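Local coordinates for glutamine cyclotransferase (Zymomonas mobilis, PDB 3NOL), which catalyses the cyclisation of N-terminal glutamine to pyroglutamate with release of ammonia, as a beta-propeller glutaminyl cyclase that carries a bound calcium ion, at residues A[98-103]-A[137-142]; A[161-164]-A[169-172]; A[237-242]-A[252-257]. All blocks are in the same frame, centred on the assembly; numbering follows the deposited sequence.

Contact 1: residues A[98-103]-A[137-142]; sequences KIVGLT and QYLIMS
Val100 and Leu102, on a strand of one blade-like sheet of the beta-propeller, face Leu139 and Met141 on a strand of the next sheet in the chain. The touch is made almost wholly by side-chain ends. CG2 of Val100 meets CD1 of Leu139 at 4.1 Å, the two side chains lying aslant to one another. Further along, the terminal methyl of Met141 sits against the forked end of Leu102: Met141 CE is 3.9 Å from Leu102 CD1, and the same CE lies 4.1 Å from Leu102 CD2. Two torsions carry the methyl there. CG of Met141 occupies the position between its backbone N and carbonyl carbon (chi1 74°), and the chain bends at chi3 (-73°), swinging CE beyond SD and across to the leucine.

No hydrogen bond joins the two segments, and their backbones stay well apart, with the CA atoms of Val100 and Leu139 separated by 8.9 Å. This is face-to-face packing of neighbouring propeller sheets, made by alternate residues of two strands whose touching parts run 17° apart. The contact buries 165 Å², both sides summed, and its side-chain contacts are apolar. Leu132, from the strand that borders 139-141, joins the same hydrophobic layer, touching Val100, Leu102 and Met141. Tyr125 packs on Leu102 as well, and Leu156 on Leu139. Where the apolar row ends, CD1 of Leu102 comes loosely up to the carbonyl O of Ser142, a residue whose OG is hydrogen-bonded to Asn175 O and Gly131 N.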
ATOM      1  N   LYS A  98      10.420  -9.862  -9.186  1.00  9.34           N
ATOM      2  CA  LYS A  98       9.919 -10.519  -7.981  1.00  7.88           C
ATOM      3  C   LYS A  98       8.798  -9.713  -7.333  1.00  8.34           C
ATOM      4  O   LYS A  98       8.641  -8.517  -7.604  1.00  7.04           O
ATOM      5  CB  LYS A  98      11.055 -10.683  -6.961  1.00  9.58           C
ATOM      6  CG  LYS A  98      12.327 -11.285  -7.527  1.00 11.71           C
ATOM      7  CD  LYS A  98      12.169 -12.776  -7.726  1.00 17.28           C
ATOM      8  CE  LYS A  98      13.508 -13.459  -8.016  1.00 18.82           C
ATOM      9  NZ  LYS A  98      13.641 -13.856  -9.432  1.00 21.55           N
ATOM     10  N   ILE A  99       8.045 -10.376  -6.463  1.00  7.59           N
ATOM     11  CA  ILE A  99       7.174  -9.675  -5.519  1.00  8.55           C
ATOM     12  C   ILE A  99       7.676 -10.062  -4.135  1.00  8.26           C
ATOM     13  O   ILE A  99       8.031 -11.240  -3.891  1.00  8.21           O
ATOM     14  CB  ILE A  99       5.688 -10.044  -5.704  1.00  8.70           C
ATOM     15  CG1 ILE A  99       5.221  -9.616  -7.110  1.00 10.86           C
ATOM     16  CG2 ILE A  99       4.808  -9.420  -4.562  1.00  9.26           C
ATOM     17  CD1 ILE A  99       3.771  -9.950  -7.398  1.00 11.92           C
ATOM     18  N   VAL A 100       7.750  -9.069  -3.253  1.00  7.74           N
ATOM     19  CA  VAL A 100       8.166  -9.267  -1.870  1.00  7.20           C
ATOM     20  C   VAL A 100       6.955  -8.947  -0.985  1.00  7.29           C
ATOM     21  O   VAL A 100       6.198  -7.995  -1.259  1.00  6.34           O
ATOM     22  CB  VAL A 100       9.349  -8.344  -1.495  1.00  8.03           C
ATOM     23  CG1 VAL A 100       9.787  -8.607  -0.057  1.00  8.30           C
ATOM     24  CG2 VAL A 100      10.529  -8.503  -2.498  1.00  7.88           C
ATOM     25  N   GLY A 101       6.747  -9.764   0.034  1.00  6.89           N
ATOM     26  CA  GLY A 101       5.569  -9.644   0.891  1.00  7.27           C
ATOM     27  C   GLY A 101       5.946  -9.704   2.371  1.00  7.72           C
ATOM     28  O   GLY A 101       6.866 -10.446   2.759  1.00  7.16           O
ATOM     29  N   LEU A 102       5.211  -8.936   3.183  1.00  7.10           N
ATOM     30  CA  LEU A 102       5.288  -8.970   4.644  1.00  7.22           C
ATOM     31  C   LEU A 102       4.166  -9.823   5.249  1.00  7.58           C
ATOM     32  O   LEU A 102       3.251 -10.255   4.541  1.00  7.00           O
ATOM     33  CB  LEU A 102       5.198  -7.539   5.186  1.00  6.59           C
ATOM     34  CG  LEU A 102       6.219  -6.555   4.561  1.00  6.37           C
ATOM     35  CD1 LEU A 102       5.994  -5.162   5.151  1.00  9.62           C
ATOM     36  CD2 LEU A 102       7.677  -7.064   4.739  1.00  7.75           C
ATOM     37  N   THR A 103       4.252 -10.075   6.554  1.00  7.94           N
ATOM     38  CA  THR A 103       3.196 -10.834   7.263  1.00  9.01           C
ATOM     39  C   THR A 103       2.717 -10.069   8.501  1.00 10.20           C
ATOM     40  O   THR A 103       3.393  -9.149   8.969  1.00 10.57           O
ATOM     41  CB  THR A 103       3.647 -12.241   7.702  1.00  9.18           C
ATOM     42  OG1 THR A 103       4.773 -12.108   8.561  1.00  7.69           O
ATOM     43  CG2 THR A 103       4.018 -13.141   6.466  1.00  9.46           C
ATOM     44  N   GLN A 137      16.434   2.013  -5.502  1.00 10.65           N
ATOM     45  CA  GLN A 137      17.540   1.386  -4.745  1.00 11.64           C
ATOM     46  C   GLN A 137      17.133   0.490  -3.571  1.00 10.69           C
ATOM     47  O   GLN A 137      17.869  -0.429  -3.218  1.00  9.95           O
ATOM     48  CB  GLN A 137      18.483   2.451  -4.200  1.00 11.85           C
ATOM     49  CG  GLN A 137      19.333   3.153  -5.253  1.00 17.88           C
ATOM     50  CD  GLN A 137      20.289   4.135  -4.614  1.00 24.03           C
ATOM     51  OE1 GLN A 137      21.478   3.852  -4.465  1.00 27.52           O
ATOM     52  NE2 GLN A 137      19.761   5.281  -4.176  1.00 26.99           N
ATOM     53  N   TYR A 138      15.999   0.795  -2.940  1.00 10.03           N
ATOM     54  CA  TYR A 138      15.582   0.121  -1.697  1.00 10.11           C
ATOM     55  C   TYR A 138      14.111  -0.247  -1.655  1.00  9.21           C
ATOM     56  O   TYR A 138      13.281   0.421  -2.278  1.00  8.03           O
ATOM     57  CB  TYR A 138      15.826   1.036  -0.488  1.00 11.23           C
ATOM     58  CG  TYR A 138      17.217   1.583  -0.406  1.00 13.12           C
ATOM     59  CD1 TYR A 138      18.293   0.753  -0.086  1.00 13.77           C
ATOM     60  CD2 TYR A 138      17.459   2.934  -0.654  1.00 15.29           C
ATOM     61  CE1 TYR A 138      19.580   1.251  -0.017  1.00 15.47           C
ATOM     62  CE2 TYR A 138      18.746   3.454  -0.587  1.00 17.60           C
ATOM     63  CZ  TYR A 138      19.799   2.615  -0.267  1.00 17.18           C
ATOM     64  OH  TYR A 138      21.075   3.150  -0.209  1.00 18.27           O
ATOM     65  N   LEU A 139      13.806  -1.299  -0.897  1.00  8.09           N
ATOM     66  CA  LEU A 139      12.439  -1.541  -0.422  1.00  7.13           C
ATOM     67  C   LEU A 139      12.234  -0.660   0.794  1.00  7.36           C
ATOM     68  O   LEU A 139      13.169  -0.425   1.556  1.00  8.65           O
ATOM     69  CB  LEU A 139      12.255  -3.004  -0.027  1.00  8.11           C
ATOM     70  CG  LEU A 139      12.202  -3.924  -1.264  1.00  7.42           C
ATOM     71  CD1 LEU A 139      12.740  -5.368  -1.002  1.00 10.12           C
ATOM     72  CD2 LEU A 139      10.811  -3.949  -1.949  1.00  8.91           C
ATOM     73  N   ILE A 140      10.992  -0.244   1.016  1.00  6.53           N
ATOM     74  CA  ILE A 140      10.697   0.667   2.104  1.00  6.47           C
ATOM     75  C   ILE A 140       9.480   0.097   2.811  1.00  6.37           C
ATOM     76  O   ILE A 140       8.445  -0.139   2.172  1.00  4.98           O
ATOM     77  CB  ILE A 140      10.386   2.081   1.597  1.00  6.34           C
ATOM     78  CG1 ILE A 140      11.533   2.636   0.729  1.00  6.45           C
ATOM     79  CG2 ILE A 140      10.054   3.000   2.794  1.00  5.60           C
ATOM     80  CD1 ILE A 140      11.082   3.832  -0.075  1.00  7.02           C
ATOM     81  N   MET A 141       9.627  -0.167   4.106  1.00  6.67           N
ATOM     82  CA  MET A 141       8.578  -0.806   4.879  1.00  7.58           C
ATOM     83  C   MET A 141       8.120   0.029   6.087  1.00  6.61           C
ATOM     84  O   MET A 141       8.947   0.615   6.805  1.00  6.77           O
ATOM     85  CB  MET A 141       9.010  -2.212   5.327  1.00  8.39           C
ATOM     86  CG  MET A 141      10.027  -2.302   6.426  1.00 10.78           C
ATOM     87  SD  MET A 141      10.396  -4.050   6.828  1.00 11.84           S
ATOM     88  CE  MET A 141       8.940  -4.598   7.696  1.00 13.33           C
ATOM     89  N   SER A 142       6.802   0.079   6.277  1.00  6.21           N
ATOM     90  CA  SER A 142       6.182   0.648   7.480  1.00  5.51           C
ATOM     91  C   SER A 142       5.736  -0.509   8.395  1.00  6.34           C
ATOM     92  O   SER A 142       5.738  -1.689   7.983  1.00  6.16           O
ATOM     93  CB  SER A 142       4.956   1.490   7.107  1.00  5.80           C
ATOM     94  OG  SER A 142       3.983   0.693   6.425  1.00  5.57           O
TER

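Contact 2: residues A[161-164]-A[169-172]; sequences TITV and EELP
Val164 and Leu171 are joined by one backbone hydrogen bond, from Leu171 N to Val164 O at 3.0 Å. It is moderately bent, with an angle of 156° at the hydrogen. The same oxygen receives a second, softer approach from Glu170, whose CA lies 3.5 Å from Val164 O in a CA-H...O contact. Val164 O thus has one hydrogen bond and one weaker CA-H...O contact, from adjacent residues.

The side chains add two apolar touches. CG2 of Thr163 meets the methylene CG of Glu170 at 3.8 Å; the threonine turns this methyl opposite its own backbone N and keeps OG1 beside that N, so hydrocarbon and not hydroxyl faces the glutamate stem. The other touch is looser, CG1 of Val164 standing 4.4 Å from CB of Leu171. Leu171 O is buried by the contact and has no hydrogen-bonding partner in the model.

Second-shell residues flank both segments. Pro146 touches the side chains of Thr163 and Glu170 and takes part in a backbone hydrogen bond with Val164, while Leu148 packs on the Val164 side chain. Val204 receives both Val164 and Leu171, with Ile197 adding to the first and Val195 to the second; all three belong to strands of another sheet. The whole is a short beta hairpin, in which residues 169-170 fold back beside strand 158-166 to add a brief outermost strand to one sheet of the propeller.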
ATOM      1  N   THR A 161      17.085   3.909   8.625  1.00 10.30           N
ATOM      2  CA  THR A 161      15.876   3.902   9.443  1.00 10.12           C
ATOM      3  C   THR A 161      15.563   5.353   9.744  1.00 10.43           C
ATOM      4  O   THR A 161      16.453   6.112  10.196  1.00 10.84           O
ATOM      5  CB  THR A 161      16.108   3.084  10.739  1.00 10.37           C
ATOM      6  OG1 THR A 161      16.498   1.743  10.405  1.00 11.38           O
ATOM      7  CG2 THR A 161      14.878   3.045  11.616  1.00 12.07           C
ATOM      8  N   ILE A 162      14.321   5.762   9.470  1.00  9.28           N
ATOM      9  CA  ILE A 162      13.909   7.151   9.725  1.00  9.28           C
ATOM     10  C   ILE A 162      12.621   7.187  10.544  1.00  9.10           C
ATOM     11  O   ILE A 162      11.839   6.240  10.514  1.00  9.57           O
ATOM     12  CB  ILE A 162      13.747   7.981   8.416  1.00  9.87           C
ATOM     13  CG1 ILE A 162      12.558   7.480   7.578  1.00  9.31           C
ATOM     14  CG2 ILE A 162      15.087   8.004   7.633  1.00  9.81           C
ATOM     15  CD1 ILE A 162      12.248   8.314   6.302  1.00 11.78           C
ATOM     16  N   THR A 163      12.425   8.290  11.265  1.00  8.07           N
ATOM     17  CA  THR A 163      11.248   8.481  12.093  1.00  7.13           C
ATOM     18  C   THR A 163      10.412   9.572  11.443  1.00  7.48           C
ATOM     19  O   THR A 163      10.907  10.687  11.179  1.00  8.46           O
ATOM     20  CB  THR A 163      11.627   8.844  13.551  1.00  7.27           C
ATOM     21  OG1 THR A 163      12.424   7.782  14.117  1.00  6.65           O
ATOM     22  CG2 THR A 163      10.384   9.025  14.417  1.00  7.68           C
ATOM     23  N   VAL A 164       9.152   9.249  11.191  1.00  7.22           N
ATOM     24  CA  VAL A 164       8.268  10.173  10.478  1.00  7.11           C
ATOM     25  C   VAL A 164       7.620  11.153  11.444  1.00  7.20           C
ATOM     26  O   VAL A 164       7.132  10.754  12.508  1.00  6.08           O
ATOM     27  CB  VAL A 164       7.211   9.435   9.605  1.00  7.44           C
ATOM     28  CG1 VAL A 164       6.281  10.434   8.930  1.00  7.46           C
ATOM     29  CG2 VAL A 164       7.921   8.541   8.560  1.00  7.29           C
ATOM     30  N   GLU A 169       6.283  16.437  15.314  1.00  9.90           N
ATOM     31  CA  GLU A 169       5.918  15.363  16.252  1.00  9.79           C
ATOM     32  C   GLU A 169       5.760  14.015  15.542  1.00  9.67           C
ATOM     33  O   GLU A 169       5.302  13.957  14.408  1.00  8.48           O
ATOM     34  CB  GLU A 169       4.653  15.730  17.058  1.00 10.67           C
ATOM     35  CG  GLU A 169       4.700  17.151  17.682  1.00 11.65           C
ATOM     36  CD  GLU A 169       5.864  17.370  18.643  1.00 14.49           C
ATOM     37  OE1 GLU A 169       6.362  16.403  19.271  1.00 12.77           O
ATOM     38  OE2 GLU A 169       6.302  18.531  18.778  1.00 14.88           O
ATOM     39  N   GLU A 170       6.134  12.944  16.235  1.00  9.10           N
ATOM     40  CA  GLU A 170       6.035  11.587  15.676  1.00  9.57           C
ATOM     41  C   GLU A 170       4.624  11.292  15.144  1.00  9.18           C
ATOM     42  O   GLU A 170       3.633  11.611  15.801  1.00  8.07           O
ATOM     43  CB  GLU A 170       6.384  10.565  16.781  1.00 10.35           C
ATOM     44  CG  GLU A 170       7.904  10.373  17.032  1.00 14.92           C
ATOM     45  CD  GLU A 170       8.257  10.125  18.504  1.00 19.87           C
ATOM     46  OE1 GLU A 170       7.421   9.548  19.245  1.00 20.11           O
ATOM     47  OE2 GLU A 170       9.384  10.507  18.925  1.00 22.69           O
ATOM     48  N   LEU A 171       4.547  10.649  13.974  1.00  8.13           N
ATOM     49  CA  LEU A 171       3.265  10.293  13.379  1.00  7.82           C
ATOM     50  C   LEU A 171       3.177   8.766  13.281  1.00  7.59           C
ATOM     51  O   LEU A 171       3.827   8.146  12.413  1.00  7.97           O
ATOM     52  CB  LEU A 171       3.125  10.920  11.978  1.00  7.62           C
ATOM     53  CG  LEU A 171       1.822  10.588  11.226  1.00  8.35           C
ATOM     54  CD1 LEU A 171       0.534  11.070  11.960  1.00  8.43           C
ATOM     55  CD2 LEU A 171       1.869  11.134   9.782  1.00  8.34           C
ATOM     56  N   PRO A 172       2.425   8.152  14.206  1.00  7.79           N
ATOM     57  CA  PRO A 172       2.284   6.701  14.165  1.00  7.40           C
ATOM     58  C   PRO A 172       1.160   6.233  13.221  1.00  6.88           C
ATOM     59  O   PRO A 172       0.446   7.063  12.606  1.00  7.80           O
ATOM     60  CB  PRO A 172       1.917   6.373  15.610  1.00  7.28           C
ATOM     61  CG  PRO A 172       1.003   7.533  15.984  1.00  8.38           C
ATOM     62  CD  PRO A 172       1.702   8.737  15.363  1.00  7.72           C
TER

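Contact 3: residues A[237-242]-A[252-257]; sequences HRLFVT and ITLTQR
Ile252 holds CG1 between its backbone N and carbonyl carbon (chi1 59°), and the otherwise extended branch carries CD1 to Val241, while Leu239, with CG opposite its own N, sends CD2 toward CG1 of the same isoleucine. These residues lie in the beta hairpin of strands 238-243 and 248-256. CD2 of Leu239 touches Ile252 CG1 at 4.0 Å; the same CD2 lies 4.1 Å from Leu254 CD1, the two leucines crossing nearly at right angles. Further out along the branch, Ile252 CD1 rests against both methyls of Val241, 4.0 Å from CG2 and 4.1 Å from CG1. With an alanine at Ile252, the methyls of Val241 and CD2 of Leu239 would probably lose their apolar partner, opening a gap in the buried cluster.

Within these two segments the axes run 103° apart, and their one direct backbone bond is between Ile252 and Leu239; the hairpin pairs further toward its turn, as in Val241 with Phe250. On its other edge strand 248-256 pairs with strand 28-38, as in the backbone hydrogen bond of Thr253 with Gln32. Bringing the first strand of the chain beside the last in this way is the velcro closure known from beta-propellers.

Ile252 N donates to Leu239 O at 2.9 Å, with an N-H...O angle of 163°. The return bond runs through water 1, which accepts from Leu239 N at 2.8 Å and donates to Ile252 O at 2.7 Å.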
ATOM      1  N   HIS A 237       1.157   8.186 -15.225  1.00  8.55           N
ATOM      2  CA  HIS A 237       0.882   9.026 -14.048  1.00  9.16           C
ATOM      3  C   HIS A 237      -0.580   8.909 -13.571  1.00  8.24           C
ATOM      4  O   HIS A 237      -1.336   9.892 -13.538  1.00  8.18           O
ATOM      5  CB  HIS A 237       1.327  10.472 -14.299  1.00 10.03           C
ATOM      6  CG  HIS A 237       2.773  10.718 -13.973  1.00 13.13           C
ATOM      7  ND1 HIS A 237       3.224  11.925 -13.474  1.00 16.44           N
ATOM      8  CD2 HIS A 237       3.866   9.918 -14.070  1.00 13.95           C
ATOM      9  CE1 HIS A 237       4.535  11.859 -13.291  1.00 16.62           C
ATOM     10  NE2 HIS A 237       4.948  10.650 -13.636  1.00 14.07           N
ATOM     11  N   ARG A 238      -0.945   7.686 -13.196  1.00  7.89           N
ATOM     12  CA  ARG A 238      -2.249   7.406 -12.579  1.00  7.65           C
ATOM     13  C   ARG A 238      -2.081   7.010 -11.119  1.00  7.88           C
ATOM     14  O   ARG A 238      -1.392   6.026 -10.809  1.00  7.38           O
ATOM     15  CB  ARG A 238      -2.995   6.298 -13.342  1.00  7.35           C
ATOM     16  CG  ARG A 238      -3.407   6.678 -14.775  1.00  8.22           C
ATOM     17  CD  ARG A 238      -4.245   5.583 -15.467  1.00  7.72           C
ATOM     18  NE  ARG A 238      -3.443   4.374 -15.699  1.00  8.78           N
ATOM     19  CZ  ARG A 238      -3.905   3.192 -16.126  1.00 11.00           C
ATOM     20  NH1 ARG A 238      -5.195   2.997 -16.389  1.00  9.88           N
ATOM     21  NH2 ARG A 238      -3.051   2.179 -16.296  1.00  9.24           N
ATOM     22  N   LEU A 239      -2.722   7.777 -10.239  1.00  6.74           N
ATOM     23  CA  LEU A 239      -2.724   7.492  -8.812  1.00  7.07           C
ATOM     24  C   LEU A 239      -4.040   6.798  -8.439  1.00  6.31           C
ATOM     25  O   LEU A 239      -5.123   7.314  -8.747  1.00  7.22           O
ATOM     26  CB  LEU A 239      -2.588   8.795  -8.021  1.00  6.69           C
ATOM     27  CG  LEU A 239      -2.494   8.711  -6.494  1.00  7.75           C
ATOM     28  CD1 LEU A 239      -1.302   7.886  -6.048  1.00  6.20           C
ATOM     29  CD2 LEU A 239      -2.460  10.104  -5.865  1.00  7.42           C
ATOM     30  N   PHE A 240      -3.934   5.657  -7.770  1.00  6.97           N
ATOM     31  CA  PHE A 240      -5.095   4.837  -7.425  1.00  6.22           C
ATOM     32  C   PHE A 240      -5.149   4.676  -5.913  1.00  6.48           C
ATOM     33  O   PHE A 240      -4.128   4.354  -5.279  1.00  6.08           O
ATOM     34  CB  PHE A 240      -4.976   3.432  -8.032  1.00  6.97           C
ATOM     35  CG  PHE A 240      -4.896   3.408  -9.535  1.00  5.21           C
ATOM     36  CD1 PHE A 240      -6.062   3.530 -10.304  1.00  6.44           C
ATOM     37  CD2 PHE A 240      -3.656   3.265 -10.176  1.00  6.83           C
ATOM     38  CE1 PHE A 240      -5.993   3.478 -11.692  1.00  6.17           C
ATOM     39  CE2 PHE A 240      -3.581   3.215 -11.572  1.00  7.12           C
ATOM     40  CZ  PHE A 240      -4.736   3.319 -12.326  1.00  6.40           C
ATOM     41  N   VAL A 241      -6.342   4.839  -5.351  1.00  6.87           N
ATOM     42  CA  VAL A 241      -6.526   4.623  -3.906  1.00  6.63           C
ATOM     43  C   VAL A 241      -7.740   3.726  -3.661  1.00  6.81           C
ATOM     44  O   VAL A 241      -8.736   3.781  -4.404  1.00  6.27           O
ATOM     45  CB  VAL A 241      -6.683   5.955  -3.133  1.00  6.90           C
ATOM     46  CG1 VAL A 241      -5.372   6.784  -3.205  1.00  6.92           C
ATOM     47  CG2 VAL A 241      -7.885   6.771  -3.669  1.00  6.00           C
ATOM     48  N   THR A 242      -7.646   2.882  -2.638  1.00  5.30           N
ATOM     49  CA  THR A 242      -8.784   2.063  -2.234  1.00  6.13           C
ATOM     50  C   THR A 242      -8.799   1.858  -0.700  1.00  6.26           C
ATOM     51  O   THR A 242      -8.109   2.565   0.057  1.00  6.67           O
ATOM     52  CB  THR A 242      -8.846   0.713  -3.058  1.00  6.50           C
ATOM     53  OG1 THR A 242     -10.124   0.058  -2.879  1.00  7.14           O
ATOM     54  CG2 THR A 242      -7.704  -0.220  -2.657  1.00  6.07           C
ATOM     55  N   ILE A 252      -7.426   9.092  -8.987  1.00  7.55           N
ATOM     56  CA  ILE A 252      -7.604  10.486  -8.531  1.00  7.86           C
ATOM     57  C   ILE A 252      -6.483  11.412  -8.973  1.00  8.51           C
ATOM     58  O   ILE A 252      -5.323  11.005  -9.089  1.00  8.87           O
ATOM     59  CB  ILE A 252      -7.733  10.604  -6.983  1.00  7.40           C
ATOM     60  CG1 ILE A 252      -6.478  10.042  -6.263  1.00  5.70           C
ATOM     61  CG2 ILE A 252      -9.019   9.968  -6.482  1.00  7.78           C
ATOM     62  CD1 ILE A 252      -6.455  10.397  -4.739  1.00  7.58           C
ATOM     63  N   THR A 253      -6.835  12.672  -9.195  1.00  8.57           N
ATOM     64  CA  THR A 253      -5.832  13.739  -9.283  1.00  9.11           C
ATOM     65  C   THR A 253      -5.874  14.576  -7.990  1.00 10.25           C
ATOM     66  O   THR A 253      -6.830  14.478  -7.213  1.00  9.99           O
ATOM     67  CB  THR A 253      -6.033  14.620 -10.548  1.00  9.57           C
ATOM     68  OG1 THR A 253      -7.350  15.166 -10.536  1.00 10.36           O
ATOM     69  CG2 THR A 253      -5.816  13.786 -11.855  1.00  9.95           C
ATOM     70  N   LEU A 254      -4.818  15.357  -7.757  1.00 10.61           N
ATOM     71  CA  LEU A 254      -4.672  16.158  -6.536  1.00 11.65           C
ATOM     72  C   LEU A 254      -4.552  17.625  -6.872  1.00 12.65           C
ATOM     73  O   LEU A 254      -3.894  17.982  -7.850  1.00 12.78           O
ATOM     74  CB  LEU A 254      -3.412  15.735  -5.764  1.00 11.24           C
ATOM     75  CG  LEU A 254      -3.369  14.276  -5.356  1.00 11.15           C
ATOM     76  CD1 LEU A 254      -2.028  14.025  -4.656  1.00 11.22           C
ATOM     77  CD2 LEU A 254      -4.562  13.975  -4.452  1.00  9.95           C
ATOM     78  N   THR A 255      -5.195  18.462  -6.059  1.00 13.54           N
ATOM     79  CA  THR A 255      -5.007  19.912  -6.136  1.00 15.22           C
ATOM     80  C   THR A 255      -4.805  20.472  -4.746  1.00 15.33           C
ATOM     81  O   THR A 255      -5.529  20.100  -3.809  1.00 15.31           O
ATOM     82  CB  THR A 255      -6.209  20.636  -6.789  1.00 15.22           C
ATOM     83  OG1 THR A 255      -7.414  20.315  -6.083  1.00 17.12           O
ATOM     84  CG2 THR A 255      -6.348  20.236  -8.257  1.00 16.32           C
ATOM     85  N   GLN A 256      -3.855  21.397  -4.622  1.00 15.26           N
ATOM     86  CA  GLN A 256      -3.573  21.997  -3.327  1.00 16.27           C
ATOM     87  C   GLN A 256      -4.747  22.861  -2.898  1.00 16.31           C
ATOM     88  O   GLN A 256      -5.241  23.694  -3.670  1.00 16.88           O
ATOM     89  CB  GLN A 256      -2.267  22.806  -3.335  1.00 16.01           C
ATOM     90  CG  GLN A 256      -1.927  23.344  -1.936  1.00 17.61           C
ATOM     91  CD  GLN A 256      -0.668  24.196  -1.891  1.00 18.11           C
ATOM     92  OE1 GLN A 256       0.199  24.106  -2.755  1.00 20.97           O
ATOM     93  NE2 GLN A 256      -0.567  25.029  -0.864  1.00 21.16           N
ATOM     94  N   ARG A 257      -5.214  22.634  -1.682  1.00 16.76           N
ATOM     95  CA  ARG A 257      -6.320  23.408  -1.120  1.00 18.37           C
ATOM     96  C   ARG A 257      -5.886  24.841  -0.742  1.00 19.75           C
ATOM     97  O   ARG A 257      -4.741  25.066  -0.311  1.00 19.38           O
ATOM     98  CB  ARG A 257      -6.890  22.685   0.100  1.00 18.03           C
ATOM     99  CG  ARG A 257      -8.066  23.392   0.780  1.00 18.07           C
ATOM    100  CD  ARG A 257      -8.417  22.708   2.092  1.00 18.25           C
ATOM    101  NE  ARG A 257      -8.880  21.334   1.870  1.00 17.98           N
ATOM    102  CZ  ARG A 257      -9.174  20.470   2.836  1.00 18.56           C
ATOM    103  NH1 ARG A 257      -9.054  20.821   4.117  1.00 18.37           N
ATOM    104  NH2 ARG A 257      -9.590  19.250   2.517  1.00 17.90           N
TER
HETATM  105  O   HOH W   1      -3.991  10.109 -11.237  1.00 10.30           O

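Overall arrangement
The contacts follow one another along the chain, each closing before the next opens. Contacts 1 and 2 share the sheet of strands 132-134 to 169-170: contact 1 packs its strand 139-141 against the preceding sheet, and contact 2 completes its far edge. Their centres are about 19 Å apart. Contact 3 belongs to the sheet that combines the first and last strands of the chain, its centre about 23 Å from that of contact 1, across the chain's centre, and about 24 Å from that of contact 2. Together they sample packing between sheets, pairing at a sheet edge and the hairpin beside the propeller's closure. Ser142 and Leu239 each lie about 9 Å, side chain to ion, from the calcium.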